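Local coordinates for protein galactitol-1-phosphate 5-dehydrogenase (Escherichia coli, PDB 4UEJ) that oxidises galactitol 1-phosphate to D-tagatose 6-phosphate with NAD(+), as a zinc-dependent, medium-chain type dehydrogenase of the alcohol dehydrogenase family, at residues S312-P315 with H319-S322; A169-L174 with P339-L344; E196-A201 with M207-S212; I32-L37 with D139-E144. All blocks are in the same frame, centred on the assembly; numbering follows the deposited sequence.

Interaction 1: residues S312-P315 with H319-S322; sequences SLEP and HRGS
E314 leaves its backbone with CG anti to N (chi1 -167°) and then bends at chi2, which swings the carboxylate out to meet R320, whose own chain runs extended from CG to NE. The two side chains cross at roughly a right angle, and they join only at their ends. There the fit is flat: the carboxylate and guanidinium planes lie 6° apart, and the acid lies at the edge of the guanidinium, in its plane, not over its face. The grip is end-on and two-pronged, made with NH1 and NH2. R320 NH2 donates to E314 OE1 at 2.6 Å, and R320 NH1 donates to E314 OE2 at 2.9 Å with an N-H...O angle of 150°. Both oxygens use their syn lone pairs, the ones on the side of the other oxygen. A third, weak bond of 3.1 Å runs from R320 NH2 across to E314 OE2.

The pair sits on the surface, where the two long side chains span the gap between the short 3-10 turn at E314 and P315 and strand 317-321, only a few residues later. R320 has a second acidic partner, since its NH2 also forms a salt bridge with E138. L313, next to E314, packs on D139 and F142. The two carboxylates probably balance, and more than balance, the single positive charge of the arginine, and the coplanar pairing limits rotation of the E314 carboxylate; solvent at this exposed position would be expected to weaken the electrostatic gain.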
# COMPACT_ATOMS: atom_id res chain seq x y z
N SER A 312 -3.69 -15.70 -25.46
CA SER A 312 -3.32 -17.02 -25.96
C SER A 312 -3.35 -18.03 -24.82
O SER A 312 -2.57 -17.94 -23.88
CB SER A 312 -1.94 -16.95 -26.61
OG SER A 312 -1.51 -18.21 -27.07
N LEU A 313 -4.25 -19.01 -24.90
CA LEU A 313 -4.44 -19.94 -23.79
C LEU A 313 -3.73 -21.28 -23.98
O LEU A 313 -3.24 -21.87 -23.02
CB LEU A 313 -5.93 -20.20 -23.56
CG LEU A 313 -6.83 -18.98 -23.47
CD1 LEU A 313 -8.29 -19.43 -23.33
CD2 LEU A 313 -6.39 -18.10 -22.30
N GLU A 314 -3.67 -21.77 -25.22
CA GLU A 314 -3.09 -23.08 -25.45
C GLU A 314 -1.71 -23.30 -24.79
O GLU A 314 -1.48 -24.35 -24.19
CB GLU A 314 -3.00 -23.36 -26.96
CG GLU A 314 -2.70 -24.82 -27.29
CD GLU A 314 -3.72 -25.77 -26.68
OE1 GLU A 314 -4.92 -25.42 -26.65
OE2 GLU A 314 -3.32 -26.86 -26.22
N PRO A 315 -0.79 -22.31 -24.89
CA PRO A 315 0.53 -22.58 -24.32
C PRO A 315 0.51 -22.72 -22.80
O PRO A 315 1.46 -23.25 -22.24
CB PRO A 315 1.36 -21.34 -24.71
CG PRO A 315 0.58 -20.65 -25.77
CD PRO A 315 -0.84 -20.99 -25.56
N HIS A 319 -1.93 -29.97 -18.90
CA HIS A 319 -2.62 -31.25 -18.85
C HIS A 319 -4.09 -31.12 -19.21
O HIS A 319 -4.79 -30.22 -18.73
CB HIS A 319 -2.49 -31.86 -17.46
CG HIS A 319 -3.03 -33.25 -17.36
ND1 HIS A 319 -2.29 -34.36 -17.70
CD2 HIS A 319 -4.24 -33.71 -16.96
CE1 HIS A 319 -3.03 -35.45 -17.52
NE2 HIS A 319 -4.21 -35.08 -17.06
N ARG A 320 -4.55 -32.02 -20.08
CA ARG A 320 -5.97 -32.22 -20.35
C ARG A 320 -6.29 -33.66 -20.03
O ARG A 320 -5.57 -34.58 -20.45
CB ARG A 320 -6.32 -31.92 -21.81
CG ARG A 320 -6.46 -30.46 -22.19
CD ARG A 320 -6.96 -30.38 -23.63
NE ARG A 320 -7.04 -29.02 -24.15
CZ ARG A 320 -6.01 -28.36 -24.69
NH1 ARG A 320 -4.82 -28.93 -24.76
NH2 ARG A 320 -6.18 -27.13 -25.15
N GLY A 321 -7.37 -33.88 -19.30
CA GLY A 321 -7.78 -35.24 -19.02
C GLY A 321 -9.12 -35.32 -18.32
O GLY A 321 -9.59 -34.34 -17.76
N SER A 322 -9.73 -36.50 -18.35
CA SER A 322 -10.95 -36.73 -17.59
C SER A 322 -10.57 -37.11 -16.16
O SER A 322 -9.42 -36.95 -15.76
CB SER A 322 -11.82 -37.80 -18.26
OG SER A 322 -13.16 -37.74 -17.77

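Interaction 2: residues A169-L174 with P339-L344; sequences AGTIGL and PGKVLL
A small, partly buried contact between T171 and K341 brings the first turn of helix 171-182 against the start of strand 341-344. It is van der Waals packing with a water beside it, and no direct hydrogen bond crosses. The side chains meet at about a right angle. K341 starts with CG anti to its own N (chi1 -180°) and then folds at chi2 and chi3, so that it is CE of the chain that comes against the threonine: K341 CE lies 3.7 Å from T171 OG1 and 3.9 Å from T171 CG2. The methylene thus touches both branches of the threonine.

A water sits 2.8 Å from T171 OG1, while its bond from K341 NZ is weak, at 3.4 Å. The ammonium finds stronger partners outside these segments, in a salt bridge to E60 and a hydrogen bond to the carbonyl oxygen of L37, and F142 packs on the lysine chain. Its buried charge is therefore probably well compensated. K341 also lies about 7 Å from the bound zinc ion, measured from its side chain, which places the lysine close to the metal site.

On the helical side, G170 occupies the N-cap position, and its carbonyl oxygen accepts the bond from L174 N. G170 and G173 fit the glycine-rich GxGxxG turn between strand 163-167 and helix 171-182, the arrangement characteristic of dinucleotide-binding Rossmann folds.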
# COMPACT_ATOMS: atom_id res chain seq x y z
N ALA A 169 5.22 -16.24 -12.67
CA ALA A 169 4.87 -16.67 -14.02
C ALA A 169 4.01 -17.93 -14.00
O ALA A 169 4.15 -18.81 -14.86
CB ALA A 169 6.14 -16.90 -14.85
N GLY A 170 3.14 -18.02 -13.00
CA GLY A 170 2.10 -19.03 -12.97
C GLY A 170 1.01 -18.59 -13.93
O GLY A 170 1.17 -17.60 -14.64
N THR A 171 -0.10 -19.32 -13.99
CA THR A 171 -1.11 -18.97 -14.98
C THR A 171 -1.65 -17.54 -14.83
O THR A 171 -1.79 -16.82 -15.80
CB THR A 171 -2.28 -19.94 -14.94
OG1 THR A 171 -1.78 -21.26 -15.15
CG2 THR A 171 -3.27 -19.60 -16.04
N ILE A 172 -1.95 -17.14 -13.59
CA ILE A 172 -2.45 -15.80 -13.35
C ILE A 172 -1.48 -14.76 -13.87
O ILE A 172 -1.87 -13.83 -14.58
CB ILE A 172 -2.70 -15.55 -11.85
CG1 ILE A 172 -3.76 -16.52 -11.32
CG2 ILE A 172 -3.14 -14.11 -11.61
CD1 ILE A 172 -5.08 -16.36 -12.01
N GLY A 173 -0.21 -14.93 -13.54
CA GLY A 173 0.83 -14.02 -14.01
C GLY A 173 1.00 -13.98 -15.52
O GLY A 173 1.14 -12.90 -16.11
N LEU A 174 1.01 -15.14 -16.16
CA LEU A 174 1.16 -15.16 -17.60
C LEU A 174 -0.04 -14.51 -18.28
O LEU A 174 0.12 -13.83 -19.28
CB LEU A 174 1.33 -16.59 -18.11
CG LEU A 174 2.66 -17.23 -17.69
CD1 LEU A 174 2.69 -18.73 -18.01
CD2 LEU A 174 3.80 -16.51 -18.39
N PRO A 339 3.13 -27.00 -12.80
CA PRO A 339 3.72 -27.12 -14.14
C PRO A 339 3.08 -26.18 -15.16
O PRO A 339 3.76 -25.64 -16.04
CB PRO A 339 3.45 -28.59 -14.50
CG PRO A 339 2.19 -28.92 -13.76
CD PRO A 339 2.28 -28.16 -12.46
N GLY A 340 1.78 -25.97 -15.03
CA GLY A 340 1.01 -25.19 -15.98
C GLY A 340 -0.44 -25.48 -15.64
O GLY A 340 -0.70 -26.15 -14.64
N LYS A 341 -1.37 -25.01 -16.45
CA LYS A 341 -2.79 -25.22 -16.16
C LYS A 341 -3.16 -26.68 -16.37
O LYS A 341 -3.01 -27.24 -17.46
CB LYS A 341 -3.68 -24.33 -17.03
CG LYS A 341 -5.17 -24.51 -16.76
CD LYS A 341 -5.54 -24.22 -15.30
CE LYS A 341 -5.20 -22.77 -14.93
NZ LYS A 341 -5.66 -22.39 -13.57
N VAL A 342 -3.62 -27.31 -15.29
CA VAL A 342 -4.15 -28.66 -15.36
C VAL A 342 -5.66 -28.58 -15.52
O VAL A 342 -6.36 -28.08 -14.65
CB VAL A 342 -3.78 -29.46 -14.11
CG1 VAL A 342 -4.39 -30.86 -14.16
CG2 VAL A 342 -2.26 -29.53 -13.96
N LEU A 343 -6.17 -29.06 -16.65
CA LEU A 343 -7.60 -29.01 -16.91
C LEU A 343 -8.27 -30.35 -16.73
O LEU A 343 -7.78 -31.37 -17.21
CB LEU A 343 -7.89 -28.51 -18.32
CG LEU A 343 -7.58 -27.05 -18.65
CD1 LEU A 343 -7.80 -26.82 -20.15
CD2 LEU A 343 -8.46 -26.15 -17.80
N LEU A 344 -9.40 -30.34 -16.04
CA LEU A 344 -10.31 -31.47 -16.06
C LEU A 344 -11.27 -31.30 -17.23
O LEU A 344 -11.92 -30.26 -17.37
CB LEU A 344 -11.09 -31.57 -14.75
CG LEU A 344 -12.24 -32.58 -14.72
CD1 LEU A 344 -11.74 -34.01 -14.79
CD2 LEU A 344 -13.07 -32.38 -13.47
O HOH W 1 -2.39 -22.98 -13.03

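Interaction 3: residues E196-A201 with M207-S212; sequences EKLALA and MQTFNS
Helix 196-201 runs almost antiparallel to strand 208-211, at 170° between their directions, with the axes approaching to 8.3 Å and L198 opposite T209. On the helix, L198 carries nearly all of the contact. Its side chain and that of T209 slide past each other in opposite directions, so that L198 CB and CD2 each come to 3.8 Å from T209 CB. The other methyl reaches further along the strand: L198 CD1 lies 3.7 Å from F210 O and also touches the N211 backbone and CB.

These elements are the helix and second strand of a beta-alpha-beta unit, 187-192, 196-203 and 208-211, in the Rossmann-type domain, where 208-211 is the outermost strand of the parallel sheet within this chain. The helix covers one face of that strand, while F210 points its side chain the other way, onto helix 217-223.

T209 has its CG2 anti to the carbonyl carbon, a rotation that turns this methyl to the helix. It rests 3.5 Å from L198 O and 4.1 Å from A201 CB, one turn further along. An alanine in place of L198 would remove both methyls from the strand, and would probably open a gap over T209 and leave the F210-N211 backbone without its cover. Beyond the pair, L198 also packs on D192 and A201 on A190, both from strand 187-192, which pairs with 208-211 in the sheet.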
# COMPACT_ATOMS: atom_id res chain seq x y z
N GLU A 196 11.84 -21.07 -17.35
CA GLU A 196 11.14 -21.79 -18.37
C GLU A 196 9.99 -20.96 -18.93
O GLU A 196 9.84 -20.74 -20.14
CB GLU A 196 10.61 -23.07 -17.79
CG GLU A 196 11.49 -24.19 -18.13
CD GLU A 196 10.90 -25.54 -17.80
OE1 GLU A 196 9.78 -25.59 -17.28
OE2 GLU A 196 11.53 -26.54 -18.16
N LYS A 197 9.17 -20.47 -18.00
CA LYS A 197 8.01 -19.67 -18.33
C LYS A 197 8.42 -18.29 -18.82
O LYS A 197 7.62 -17.54 -19.40
CB LYS A 197 7.11 -19.58 -17.09
CG LYS A 197 6.67 -20.96 -16.58
CD LYS A 197 6.56 -21.02 -15.07
CE LYS A 197 5.93 -22.34 -14.60
NZ LYS A 197 5.64 -22.34 -13.14
N LEU A 198 9.68 -17.95 -18.60
CA LEU A 198 10.17 -16.63 -18.97
C LEU A 198 10.25 -16.50 -20.49
O LEU A 198 9.89 -15.46 -21.03
CB LEU A 198 11.51 -16.33 -18.30
CG LEU A 198 11.40 -16.07 -16.78
CD1 LEU A 198 12.72 -15.59 -16.16
CD2 LEU A 198 10.28 -15.08 -16.46
N ALA A 199 10.72 -17.54 -21.18
CA ALA A 199 10.69 -17.51 -22.64
C ALA A 199 9.24 -17.38 -23.10
O ALA A 199 8.93 -16.57 -23.97
CB ALA A 199 11.34 -18.77 -23.25
N LEU A 200 8.37 -18.17 -22.49
CA LEU A 200 6.94 -18.06 -22.73
C LEU A 200 6.45 -16.65 -22.45
O LEU A 200 5.67 -16.07 -23.22
CB LEU A 200 6.19 -19.07 -21.85
CG LEU A 200 4.79 -19.46 -22.32
CD1 LEU A 200 4.85 -19.97 -23.78
CD2 LEU A 200 4.21 -20.55 -21.43
N ALA A 201 6.90 -16.08 -21.34
CA ALA A 201 6.51 -14.71 -21.02
C ALA A 201 6.90 -13.75 -22.15
O ALA A 201 6.11 -12.88 -22.51
CB ALA A 201 7.15 -14.27 -19.68
N MET A 207 8.89 -7.65 -22.72
CA MET A 207 10.05 -7.20 -23.49
C MET A 207 11.34 -7.61 -22.80
O MET A 207 12.41 -7.63 -23.43
CB MET A 207 9.99 -5.70 -23.73
CG MET A 207 9.59 -4.86 -22.53
SD MET A 207 11.00 -4.38 -21.51
CE MET A 207 11.99 -3.49 -22.70
N GLN A 208 11.25 -7.95 -21.52
CA GLN A 208 12.38 -8.54 -20.81
C GLN A 208 11.92 -9.36 -19.61
O GLN A 208 10.80 -9.18 -19.12
CB GLN A 208 13.33 -7.45 -20.35
CG GLN A 208 12.73 -6.57 -19.28
CD GLN A 208 13.56 -5.35 -19.01
OE1 GLN A 208 14.73 -5.27 -19.43
NE2 GLN A 208 12.98 -4.38 -18.32
N THR A 209 12.79 -10.26 -19.17
CA THR A 209 12.53 -11.15 -18.05
C THR A 209 13.73 -11.20 -17.11
O THR A 209 14.88 -11.19 -17.55
CB THR A 209 12.21 -12.58 -18.51
OG1 THR A 209 13.30 -13.11 -19.28
CG2 THR A 209 10.94 -12.61 -19.36
N PHE A 210 13.46 -11.25 -15.81
CA PHE A 210 14.49 -11.44 -14.80
C PHE A 210 14.26 -12.76 -14.06
O PHE A 210 13.17 -13.01 -13.53
CB PHE A 210 14.49 -10.29 -13.79
CG PHE A 210 14.59 -8.92 -14.40
CD1 PHE A 210 15.32 -8.70 -15.56
CD2 PHE A 210 13.97 -7.84 -13.80
CE1 PHE A 210 15.42 -7.43 -16.11
CE2 PHE A 210 14.06 -6.56 -14.34
CZ PHE A 210 14.79 -6.36 -15.50
N ASN A 211 15.29 -13.59 -14.03
CA ASN A 211 15.30 -14.79 -13.21
C ASN A 211 15.75 -14.44 -11.80
O ASN A 211 16.92 -14.14 -11.60
CB ASN A 211 16.23 -15.84 -13.82
CG ASN A 211 16.12 -17.19 -13.14
OD1 ASN A 211 16.08 -17.28 -11.91
ND2 ASN A 211 16.09 -18.25 -13.93
N SER A 212 14.85 -14.48 -10.84
CA SER A 212 15.17 -13.95 -9.51
C SER A 212 16.08 -14.88 -8.72
O SER A 212 16.56 -14.53 -7.64
CB SER A 212 13.90 -13.66 -8.73
OG SER A 212 13.17 -14.84 -8.47

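Interaction 4: residues I32-L37 with D139-E144; sequences IASSGL and DGAFIE
In this zinc-containing alcohol dehydrogenase, strand 27-36 of the GroES-like domain leads toward the catalytic metal site, and S34 of that strand meets A141 of the turn that enters helix 143-155. C38, a zinc ligand together with H59, follows the strand closely. On the helical side comes E144, assigned to the same metal by similarity; the contact itself is packing near the site, not part of it.

The strand is bent here by a classic beta bulge, in which A33 and S34 both face S62. On the other side of the contact, residues 139-141 have helical backbone angles, and F142 N bonds to D139 O at 3.0 Å as the chain winds into the helix. A141 directs its methyl at the strand, with its CA 5.7 Å from that of S35 and its CB 4.3 Å from S35 N.

The methyl meets oxygens as well as carbon. S34 OG, set anti to the backbone N (chi1 179°), and S34 O both border it, and S34 CB lies 4.1 Å from A141 CB. S34 also packs on L343 and E138, so the buried serine is wedged among several chain elements. A141 CB is 3.6 Å from S34 OG and 3.5 Å from S34 O.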
# COMPACT_ATOMS: atom_id res chain seq x y z
N ILE A 32 -20.53 -29.56 -17.00
CA ILE A 32 -19.20 -28.97 -17.03
C ILE A 32 -18.34 -29.54 -18.17
O ILE A 32 -18.24 -30.76 -18.34
CB ILE A 32 -18.50 -29.17 -15.68
CG1 ILE A 32 -19.27 -28.40 -14.61
CG2 ILE A 32 -17.06 -28.70 -15.72
CD1 ILE A 32 -18.77 -28.60 -13.20
N ALA A 33 -17.75 -28.64 -18.95
CA ALA A 33 -16.98 -29.01 -20.14
C ALA A 33 -15.48 -28.92 -19.92
O ALA A 33 -14.71 -29.71 -20.48
CB ALA A 33 -17.38 -28.13 -21.32
N SER A 34 -15.07 -27.96 -19.10
CA SER A 34 -13.65 -27.68 -18.89
C SER A 34 -13.49 -27.00 -17.55
O SER A 34 -14.19 -26.03 -17.26
CB SER A 34 -13.11 -26.79 -20.00
OG SER A 34 -11.74 -26.48 -19.80
N SER A 35 -12.58 -27.50 -16.72
CA SER A 35 -12.49 -27.06 -15.34
C SER A 35 -11.03 -27.07 -14.88
O SER A 35 -10.39 -28.12 -14.84
CB SER A 35 -13.36 -27.95 -14.44
OG SER A 35 -13.43 -27.46 -13.11
N GLY A 36 -10.50 -25.89 -14.55
CA GLY A 36 -9.07 -25.76 -14.30
C GLY A 36 -8.69 -25.80 -12.85
O GLY A 36 -9.47 -25.38 -12.00
N LEU A 37 -7.49 -26.30 -12.56
CA LEU A 37 -6.92 -26.25 -11.21
C LEU A 37 -6.16 -24.94 -10.97
O LEU A 37 -5.24 -24.62 -11.71
CB LEU A 37 -5.98 -27.43 -10.99
CG LEU A 37 -5.32 -27.58 -9.61
CD1 LEU A 37 -6.32 -28.15 -8.62
CD2 LEU A 37 -4.08 -28.46 -9.70
N ASP A 139 -12.14 -22.55 -23.59
CA ASP A 139 -11.57 -21.24 -23.27
C ASP A 139 -12.29 -20.57 -22.12
O ASP A 139 -11.74 -19.68 -21.47
CB ASP A 139 -11.62 -20.28 -24.47
CG ASP A 139 -10.77 -20.74 -25.63
OD1 ASP A 139 -10.17 -21.84 -25.56
OD2 ASP A 139 -10.70 -19.98 -26.63
N GLY A 140 -13.53 -20.98 -21.89
CA GLY A 140 -14.35 -20.35 -20.87
C GLY A 140 -13.81 -20.58 -19.48
O GLY A 140 -14.06 -19.78 -18.56
N ALA A 141 -13.07 -21.67 -19.30
CA ALA A 141 -12.48 -21.98 -18.00
C ALA A 141 -11.37 -21.01 -17.64
O ALA A 141 -10.87 -21.03 -16.50
CB ALA A 141 -11.94 -23.40 -17.98
N PHE A 142 -10.98 -20.14 -18.57
CA PHE A 142 -9.89 -19.22 -18.28
C PHE A 142 -10.39 -17.83 -17.95
O PHE A 142 -9.59 -16.97 -17.56
CB PHE A 142 -8.91 -19.15 -19.45
CG PHE A 142 -8.00 -20.34 -19.54
CD1 PHE A 142 -8.39 -21.48 -20.21
CD2 PHE A 142 -6.76 -20.32 -18.91
CE1 PHE A 142 -7.55 -22.58 -20.28
CE2 PHE A 142 -5.92 -21.42 -18.98
CZ PHE A 142 -6.32 -22.55 -19.67
N ILE A 143 -11.69 -17.60 -18.10
CA ILE A 143 -12.21 -16.25 -17.86
C ILE A 143 -12.00 -15.80 -16.43
O ILE A 143 -11.55 -14.68 -16.20
CB ILE A 143 -13.69 -16.16 -18.21
CG1 ILE A 143 -13.86 -16.34 -19.72
CG2 ILE A 143 -14.27 -14.82 -17.78
CD1 ILE A 143 -15.24 -16.00 -20.18
N GLU A 144 -12.32 -16.66 -15.47
CA GLU A 144 -12.13 -16.33 -14.07
C GLU A 144 -10.66 -15.98 -13.74
O GLU A 144 -10.39 -14.92 -13.16
CB GLU A 144 -12.68 -17.47 -13.19
CG GLU A 144 -12.99 -17.07 -11.76
CD GLU A 144 -11.79 -17.15 -10.86
OE1 GLU A 144 -10.74 -17.64 -11.31
OE2 GLU A 144 -11.90 -16.69 -9.70

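How the interactions relate
Along the chain, interaction 4 closes first; interaction 3 and then interaction 1 follow, both within the long span that separates the two segments of interaction 2. Interactions 1, 2 and 4 reach one mixed sheet, where strand 341-344 lies between 317-321 and 27-36: probable hydrogen bonds join H319 O to L343 N and L344 N to S35 O. Their centres are about 9 to 12 Å apart. L343 packs against G36, and L344 against G321, tying them further. Interaction 3 stands in the Rossmann-type domain, its centre about 15 Å from that of interaction 2, whose L174 touches helix 196-203. Interaction 2 therefore bridges the sheet near the catalytic zinc and the nucleotide-binding-type domain.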